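Local coordinates for eukaryotic peptide chain release factor GTP-binding subunit (Schizosaccharomyces pombe, PDB 1R5B), which is a translation release factor of the eRF3 type, a GTP-binding protein of the elongation factor Tu family with a P-loop domain and beta-rich domains, at residues T363-Q368 and G446-R451; S383-M386 and A391-E394. All coordinates share one frame; numbering follows the deposited sequence.

Contact 1 (T363-Q368 and G446-R451)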
loop_
_atom_site.group_PDB
_atom_site.type_symbol
_atom_site.label_atom_id
_atom_site.label_comp_id
_atom_site.label_asym_id
_atom_site.label_seq_id
_atom_site.Cartn_x
_atom_site.Cartn_y
_atom_site.Cartn_z
ATOM N N THR A 363 22.805 3.765 -12.010
ATOM C CA THR A 363 23.958 3.060 -11.468
ATOM C C THR A 363 24.465 3.727 -10.191
ATOM O O THR A 363 25.445 3.276 -9.612
ATOM C CB THR A 363 25.106 3.009 -12.508
ATOM O OG1 THR A 363 25.334 4.316 -13.053
ATOM C CG2 THR A 363 24.726 2.167 -13.710
ATOM N N ARG A 364 23.809 4.799 -9.751
ATOM C CA ARG A 364 24.307 5.599 -8.625
ATOM C C ARG A 364 23.195 6.040 -7.675
ATOM O O ARG A 364 22.246 6.693 -8.091
ATOM C CB ARG A 364 25.060 6.827 -9.151
ATOM C CG ARG A 364 26.313 6.470 -9.919
ATOM C CD ARG A 364 27.199 7.650 -10.273
ATOM N NE ARG A 364 28.151 7.305 -11.328
ATOM C CZ ARG A 364 27.888 7.311 -12.641
ATOM N NH1 ARG A 364 26.685 7.647 -13.096
ATOM N NH2 ARG A 364 28.846 6.988 -13.511
ATOM N N PHE A 365 23.339 5.692 -6.397
ATOM C CA PHE A 365 22.327 6.005 -5.386
ATOM C C PHE A 365 22.825 5.912 -3.946
ATOM O O PHE A 365 23.787 5.208 -3.652
ATOM C CB PHE A 365 21.144 5.054 -5.533
ATOM C CG PHE A 365 21.481 3.612 -5.287
ATOM C CD1 PHE A 365 22.011 2.843 -6.294
ATOM C CD2 PHE A 365 21.242 3.019 -4.057
ATOM C CE1 PHE A 365 22.303 1.520 -6.091
ATOM C CE2 PHE A 365 21.541 1.688 -3.852
ATOM C CZ PHE A 365 22.071 0.944 -4.883
ATOM N N ILE A 366 22.113 6.585 -3.046
ATOM C CA ILE A 366 22.410 6.565 -1.611
ATOM C C ILE A 366 21.527 5.521 -0.915
ATOM O O ILE A 366 20.393 5.306 -1.332
ATOM C CB ILE A 366 22.193 7.973 -1.028
ATOM C CG1 ILE A 366 22.950 9.011 -1.878
ATOM C CG2 ILE A 366 22.652 8.020 0.425
ATOM C CD1 ILE A 366 22.893 10.431 -1.351
ATOM N N ALA A 367 22.042 4.877 0.137
ATOM C CA ALA A 367 21.360 3.728 0.762
ATOM C C ALA A 367 21.732 3.447 2.235
ATOM O O ALA A 367 22.913 3.245 2.559
ATOM C CB ALA A 367 21.613 2.479 -0.065
ATOM N N GLN A 368 20.711 3.426 3.104
ATOM C CA GLN A 368 20.854 3.004 4.492
ATOM C C GLN A 368 20.933 1.490 4.568
ATOM O O GLN A 368 20.166 0.811 3.897
ATOM C CB GLN A 368 19.647 3.440 5.322
ATOM C CG GLN A 368 19.519 4.938 5.589
ATOM C CD GLN A 368 18.560 5.247 6.738
ATOM O OE1 GLN A 368 18.003 6.345 6.807
ATOM N NE2 GLN A 368 18.367 4.282 7.636
ATOM N N GLY A 446 12.528 0.120 -3.519
ATOM C CA GLY A 446 13.682 0.645 -2.803
ATOM C C GLY A 446 14.217 -0.221 -1.668
ATOM O O GLY A 446 15.118 0.201 -0.968
ATOM N N ARG A 447 13.683 -1.429 -1.495
ATOM C CA ARG A 447 14.083 -2.312 -0.398
ATOM C C ARG A 447 14.998 -3.437 -0.896
ATOM O O ARG A 447 14.630 -4.137 -1.831
ATOM C CB ARG A 447 12.825 -2.907 0.239
ATOM C CG ARG A 447 13.071 -3.952 1.306
ATOM C CD ARG A 447 11.899 -4.125 2.277
ATOM N NE ARG A 447 12.018 -5.312 3.126
ATOM C CZ ARG A 447 11.141 -5.657 4.074
ATOM N NH1 ARG A 447 10.073 -4.903 4.315
ATOM N NH2 ARG A 447 11.340 -6.752 4.798
ATOM N N PHE A 448 16.162 -3.635 -0.259
ATOM C CA PHE A 448 17.149 -4.625 -0.732
ATOM C C PHE A 448 17.932 -5.442 0.328
ATOM O O PHE A 448 18.147 -4.993 1.457
ATOM C CB PHE A 448 18.122 -3.966 -1.706
ATOM C CG PHE A 448 18.885 -2.817 -1.139
ATOM C CD1 PHE A 448 20.089 -3.040 -0.473
ATOM C CD2 PHE A 448 18.452 -1.510 -1.325
ATOM C CE1 PHE A 448 20.826 -1.984 0.021
ATOM C CE2 PHE A 448 19.192 -0.443 -0.831
ATOM C CZ PHE A 448 20.381 -0.687 -0.155
ATOM N N THR A 449 18.341 -6.652 -0.067
ATOM C CA THR A 449 19.187 -7.522 0.757
ATOM C C THR A 449 20.475 -7.962 0.019
ATOM O O THR A 449 20.440 -8.298 -1.168
ATOM C CB THR A 449 18.392 -8.772 1.252
ATOM O OG1 THR A 449 18.605 -9.891 0.380
ATOM C CG2 THR A 449 16.896 -8.560 1.182
ATOM N N LEU A 450 21.597 -7.977 0.743
ATOM C CA LEU A 450 22.917 -8.319 0.185
ATOM C C LEU A 450 23.303 -9.768 0.503
ATOM O O LEU A 450 23.024 -10.264 1.591
ATOM C CB LEU A 450 23.981 -7.348 0.711
ATOM C CG LEU A 450 24.033 -5.983 0.006
ATOM C CD1 LEU A 450 22.662 -5.439 -0.361
ATOM C CD2 LEU A 450 24.761 -4.973 0.860
ATOM N N ARG A 451 23.932 -10.437 -0.462
ATOM C CA ARG A 451 24.314 -11.846 -0.344
ATOM C C ARG A 451 25.795 -12.031 -0.702
ATOM O O ARG A 451 26.235 -11.607 -1.773
ATOM C CB ARG A 451 23.441 -12.708 -1.264
ATOM C CG ARG A 451 22.129 -13.164 -0.635
ATOM C CD ARG A 451 21.841 -14.659 -0.768
ATOM N NE ARG A 451 21.201 -15.212 0.430
ATOM C CZ ARG A 451 20.648 -16.423 0.508
ATOM N NH1 ARG A 451 20.637 -17.242 -0.543
ATOM N NH2 ARG A 451 20.093 -16.821 1.648
#
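The methyl of Ala367 meets the rim of the Phe448 ring. Its CB lies 3.4 Å from Phe448 CZ, at the ring edge and near the ring plane, and 3.9 Å from Phe448 CE2. A second, looser touch joins the two phenylalanines: Phe365 CE2 is 4.4 Å from Phe448 CE2, and the approach is oblique. The carbonyl O of Gln368 comes obliquely to the same ring atom, 4.3 Å from Phe448 CZ. The Phe448 ring reaches across because CG sits between the backbone N and the carbonyl carbon (chi1 59°). Strands 364-368 and 447-451 cross at 75° with axes 9.3 Å apart at their closest, so the bridge is made mostly by side chains, with the Phe448 ring spanning the gap. No hydrogen bond joins the segments. Strand 457-466 runs between the two in the order of the antiparallel sheet. Met386 of strand 385-387 packs against both phenylalanine rings, and Ile369 packs on Phe448. Phe365, Ala367 and Phe448 are all buried. The contact is a small piece of the hydrophobic core of the C-terminal eEF1A-like domain. Its cohesion rests on apolar packing.

Contact 2 (S383-M386 and A391-E394)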
loop_
_atom_site.group_PDB
_atom_site.type_symbol
_atom_site.label_atom_id
_atom_site.label_comp_id
_atom_site.label_asym_id
_atom_site.label_seq_id
_atom_site.Cartn_x
_atom_site.Cartn_y
_atom_site.Cartn_z
ATOM N N SER A 383 32.353 -5.715 -2.760
ATOM C CA SER A 383 31.519 -6.309 -3.809
ATOM C C SER A 383 30.678 -7.482 -3.314
ATOM O O SER A 383 31.200 -8.468 -2.803
ATOM C CB SER A 383 32.365 -6.781 -4.990
ATOM O OG SER A 383 31.532 -7.354 -5.990
ATOM N N CYS A 384 29.366 -7.354 -3.472
ATOM C CA CYS A 384 28.439 -8.462 -3.263
ATOM C C CYS A 384 27.276 -8.343 -4.230
ATOM O O CYS A 384 27.121 -7.328 -4.916
ATOM C CB CYS A 384 27.917 -8.479 -1.819
ATOM S SG CYS A 384 27.316 -6.891 -1.211
ATOM N N VAL A 385 26.463 -9.390 -4.285
ATOM C CA VAL A 385 25.209 -9.342 -5.028
ATOM C C VAL A 385 24.215 -8.462 -4.252
ATOM O O VAL A 385 24.051 -8.643 -3.049
ATOM C CB VAL A 385 24.628 -10.775 -5.239
ATOM C CG1 VAL A 385 23.327 -10.725 -6.038
ATOM C CG2 VAL A 385 25.644 -11.676 -5.936
ATOM N N MET A 386 23.592 -7.488 -4.926
ATOM C CA MET A 386 22.452 -6.747 -4.361
ATOM C C MET A 386 21.165 -7.278 -4.966
ATOM O O MET A 386 21.103 -7.545 -6.159
ATOM C CB MET A 386 22.553 -5.244 -4.636
ATOM C CG MET A 386 21.436 -4.393 -3.996
ATOM S SD MET A 386 21.138 -2.849 -4.877
ATOM C CE MET A 386 21.012 -1.762 -3.663
ATOM N N ALA A 391 15.406 -8.273 -8.648
ATOM C CA ALA A 391 16.545 -7.861 -9.475
ATOM C C ALA A 391 17.754 -8.815 -9.457
ATOM O O ALA A 391 17.978 -9.539 -10.437
ATOM C CB ALA A 391 16.969 -6.445 -9.136
ATOM N N VAL A 392 18.543 -8.810 -8.382
ATOM C CA VAL A 392 19.808 -9.590 -8.338
ATOM C C VAL A 392 20.865 -9.011 -9.301
ATOM O O VAL A 392 20.833 -9.299 -10.503
ATOM C CB VAL A 392 19.599 -11.121 -8.672
ATOM C CG1 VAL A 392 20.936 -11.875 -8.681
ATOM C CG2 VAL A 392 18.604 -11.783 -7.709
ATOM N N GLU A 393 21.809 -8.224 -8.786
ATOM C CA GLU A 393 22.815 -7.608 -9.646
ATOM C C GLU A 393 24.254 -7.612 -9.077
ATOM O O GLU A 393 24.893 -8.670 -9.025
ATOM C CB GLU A 393 22.360 -6.208 -10.080
ATOM C CG GLU A 393 23.106 -5.647 -11.285
ATOM C CD GLU A 393 23.460 -6.707 -12.325
ATOM O OE1 GLU A 393 22.539 -7.176 -13.034
ATOM O OE2 GLU A 393 24.655 -7.082 -12.424
ATOM N N GLU A 394 24.768 -6.448 -8.673
ATOM C CA GLU A 394 26.200 -6.281 -8.402
ATOM C C GLU A 394 26.440 -4.867 -7.898
ATOM O O GLU A 394 26.078 -3.903 -8.567
ATOM C CB GLU A 394 27.023 -6.516 -9.680
ATOM C CG GLU A 394 28.541 -6.439 -9.504
ATOM C CD GLU A 394 29.150 -7.730 -8.983
ATOM O OE1 GLU A 394 28.559 -8.343 -8.066
ATOM O OE2 GLU A 394 30.225 -8.133 -9.488
#
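The carbonyl O of Met386 takes a hydrogen bond from the backbone N of Glu393, with the O and N 2.8 Å apart and an angle of 155° at the hydrogen. The same oxygen also has a weak, bent CA-H...O contact with Val392 CA at 3.3 Å. Next to this polar link, Val385 CG1 meets Val392 CG1 at 3.7 Å, and the two side chains cross obliquely. In each valine CG1 is anti to the backbone N, and these are the branches that touch. Val385 CG1 also lies 3.9 Å from the carbonyl O of Glu393. At the other end, Glu394 bends at chi2 (82°) and brings its carboxylate back toward 383-386. Its OE1 is 3.8 Å from Ser383 OG, too far for a hydrogen bond. The same OE1 lies 3.6 Å from Cys384 O, two acceptors side by side without a bond. Beyond the pair, Cys384 is joined by a backbone hydrogen bond to Val395, and Met386 packs on Leu450. The chain thus doubles back beside edge strand 385-387, with the two runs 155° apart in direction. One backbone bond and a valine pair join the two segments, with the bond to Val395 just beyond, while the carboxylate makes no hydrogen bond to 383-386.

Both contacts lie in the C-terminal eEF1A-like domain, with centres about 9 Å apart. Along the chain the order is 363-368, 383-386, 391-394, 446-451, so contact 2 falls within the span that contact 1 brackets. The two share one antiparallel sheet, in which strands 385-387 and 447-451 are neighbours. A probable hydrogen bond from Arg451 N to Val385 O, 3.2 Å long, joins these strands. Met386 is common to both: its backbone serves contact 2, while its side chain turns to the core of contact 1. Contact 1 belongs to the buried interior, and contact 2 to the partly buried outer edge of the same sheet.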